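Local structure of ferritin heavy chain (Trichoplusia ni, 1Z6O) at residues Tyr144-Gly147 with Asp148-Glu152. The protein oxidises ferrous iron at a diiron-type ferroxidase centre for storage as ferric mineral within a secreted ferritin shell of twelve heavy and twelve light chains. Sequence-based numbering, arbitrary orientation.
Sequences YLTG and DFLEE
Y144 O accepts the D148 N hydrogen bond at 3.0 Å in the ordinary i to i+4 pattern, but L145 O takes the N-H of L150, five residues on, at 2.9 Å, so the helix widens into a pi-type turn. Y144 and F149, likewise five residues apart, form an offset edge-to-face pair, the edge of F149 directed toward the face of Y144: F149 CE1 comes within 3.7 Å of Y144 CE2, the ring planes at 67°. With CG anti to the backbone N (chi1 -180°), the phenol also meets the D148 carboxylate, whose OD2 is 3.5 Å from Y144 CD1, the two planes 42° apart. In the ferritin four-helix bundle, this part of helix 139-168 turns F149 inward near the iron ligands E32 and H70; an apolar ring, with no ligand atom of its own, is consistent with that place. An alanine in place of Y144 would probably leave the edge of F149 without its aromatic partner and open a gap beside the Y77 ring. Branched, apolar L145 brings CD2 to 4.2 Å from F149 CD1 while touching L74, V126 and I127 of two other helices. The E151 carboxylate suits a place facing a second heavy-chain subunit, its OE1 hydrogen-bonded to NE2 of that subunit's H140.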
loop_
_atom_site.group_PDB
_atom_site.type_symbol
_atom_site.label_atom_id
_atom_site.label_comp_id
_atom_site.label_asym_id
_atom_site.label_seq_id
_atom_site.Cartn_x
_atom_site.Cartn_y
_atom_site.Cartn_z
ATOM N N TYR M 144 -12.153 25.524 -41.281
ATOM C CA TYR M 144 -10.901 25.021 -40.721
ATOM C C TYR M 144 -9.856 26.140 -40.606
ATOM O O TYR M 144 -9.194 26.297 -39.571
ATOM C CB TYR M 144 -10.362 23.903 -41.615
ATOM C CG TYR M 144 -9.067 23.298 -41.128
ATOM C CD1 TYR M 144 -8.988 22.693 -39.870
ATOM C CD2 TYR M 144 -7.929 23.303 -41.929
ATOM C CE1 TYR M 144 -7.806 22.101 -39.425
ATOM C CE2 TYR M 144 -6.736 22.709 -41.494
ATOM C CZ TYR M 144 -6.688 22.111 -40.243
ATOM O OH TYR M 144 -5.528 21.509 -39.811
ATOM N N LEU M 145 -9.696 26.918 -41.670
ATOM C CA LEU M 145 -8.727 28.016 -41.646
ATOM C C LEU M 145 -9.124 29.084 -40.633
ATOM O O LEU M 145 -8.270 29.694 -39.991
ATOM C CB LEU M 145 -8.621 28.666 -43.032
ATOM C CG LEU M 145 -8.011 27.751 -44.109
ATOM C CD1 LEU M 145 -8.129 28.404 -45.478
ATOM C CD2 LEU M 145 -6.544 27.466 -43.771
ATOM N N THR M 146 -10.421 29.315 -40.495
ATOM C CA THR M 146 -10.888 30.341 -39.575
ATOM C C THR M 146 -10.770 29.920 -38.106
ATOM O O THR M 146 -10.225 30.656 -37.282
ATOM C CB THR M 146 -12.362 30.711 -39.855
ATOM O OG1 THR M 146 -12.496 31.177 -41.204
ATOM C CG2 THR M 146 -12.825 31.815 -38.904
ATOM N N GLY M 147 -11.259 28.724 -37.793
ATOM C CA GLY M 147 -11.257 28.257 -36.416
ATOM C C GLY M 147 -9.951 27.727 -35.861
ATOM O O GLY M 147 -9.735 27.740 -34.651
ATOM N N ASP M 148 -9.084 27.235 -36.730
ATOM C CA ASP M 148 -7.798 26.705 -36.293
ATOM C C ASP M 148 -6.656 27.671 -36.577
ATOM O O ASP M 148 -5.986 28.143 -35.662
ATOM C CB ASP M 148 -7.502 25.386 -36.997
ATOM C CG ASP M 148 -8.187 24.210 -36.340
ATOM O OD1 ASP M 148 -7.522 23.510 -35.542
ATOM O OD2 ASP M 148 -9.390 23.993 -36.612
ATOM N N PHE M 149 -6.439 27.969 -37.852
ATOM C CA PHE M 149 -5.342 28.850 -38.218
ATOM C C PHE M 149 -5.468 30.286 -37.745
ATOM O O PHE M 149 -4.528 30.804 -37.146
ATOM C CB PHE M 149 -5.101 28.793 -39.729
ATOM C CG PHE M 149 -4.335 27.569 -40.153
ATOM C CD1 PHE M 149 -4.928 26.315 -40.102
ATOM C CD2 PHE M 149 -2.988 27.662 -40.500
ATOM C CE1 PHE M 149 -4.187 25.158 -40.382
ATOM C CE2 PHE M 149 -2.240 26.512 -40.779
ATOM C CZ PHE M 149 -2.842 25.263 -40.715
ATOM N N LEU M 150 -6.602 30.942 -37.983
ATOM C CA LEU M 150 -6.719 32.330 -37.522
ATOM C C LEU M 150 -6.681 32.407 -35.997
ATOM O O LEU M 150 -6.147 33.358 -35.431
ATOM C CB LEU M 150 -7.996 32.993 -38.057
ATOM C CG LEU M 150 -7.967 33.332 -39.556
ATOM C CD1 LEU M 150 -9.232 34.140 -39.930
ATOM C CD2 LEU M 150 -6.709 34.162 -39.877
ATOM N N GLU M 151 -7.244 31.409 -35.326
ATOM C CA GLU M 151 -7.232 31.390 -33.858
ATOM C C GLU M 151 -5.775 31.472 -33.369
ATOM O O GLU M 151 -5.426 32.302 -32.520
ATOM C CB GLU M 151 -7.877 30.093 -33.360
ATOM C CG GLU M 151 -7.753 29.835 -31.862
ATOM C CD GLU M 151 -8.517 30.839 -31.024
ATOM O OE1 GLU M 151 -9.374 31.559 -31.583
ATOM O OE2 GLU M 151 -8.273 30.904 -29.800
ATOM N N GLU M 152 -4.921 30.622 -33.926
ATOM C CA GLU M 152 -3.512 30.613 -33.545
ATOM C C GLU M 152 -2.841 31.947 -33.904
ATOM O O GLU M 152 -1.996 32.455 -33.154
ATOM C CB GLU M 152 -2.786 29.465 -34.254
ATOM C CG GLU M 152 -1.634 28.912 -33.453
ATOM C CD GLU M 152 -2.098 28.206 -32.180
ATOM O OE1 GLU M 152 -1.244 27.921 -31.311
ATOM O OE2 GLU M 152 -3.316 27.933 -32.054
#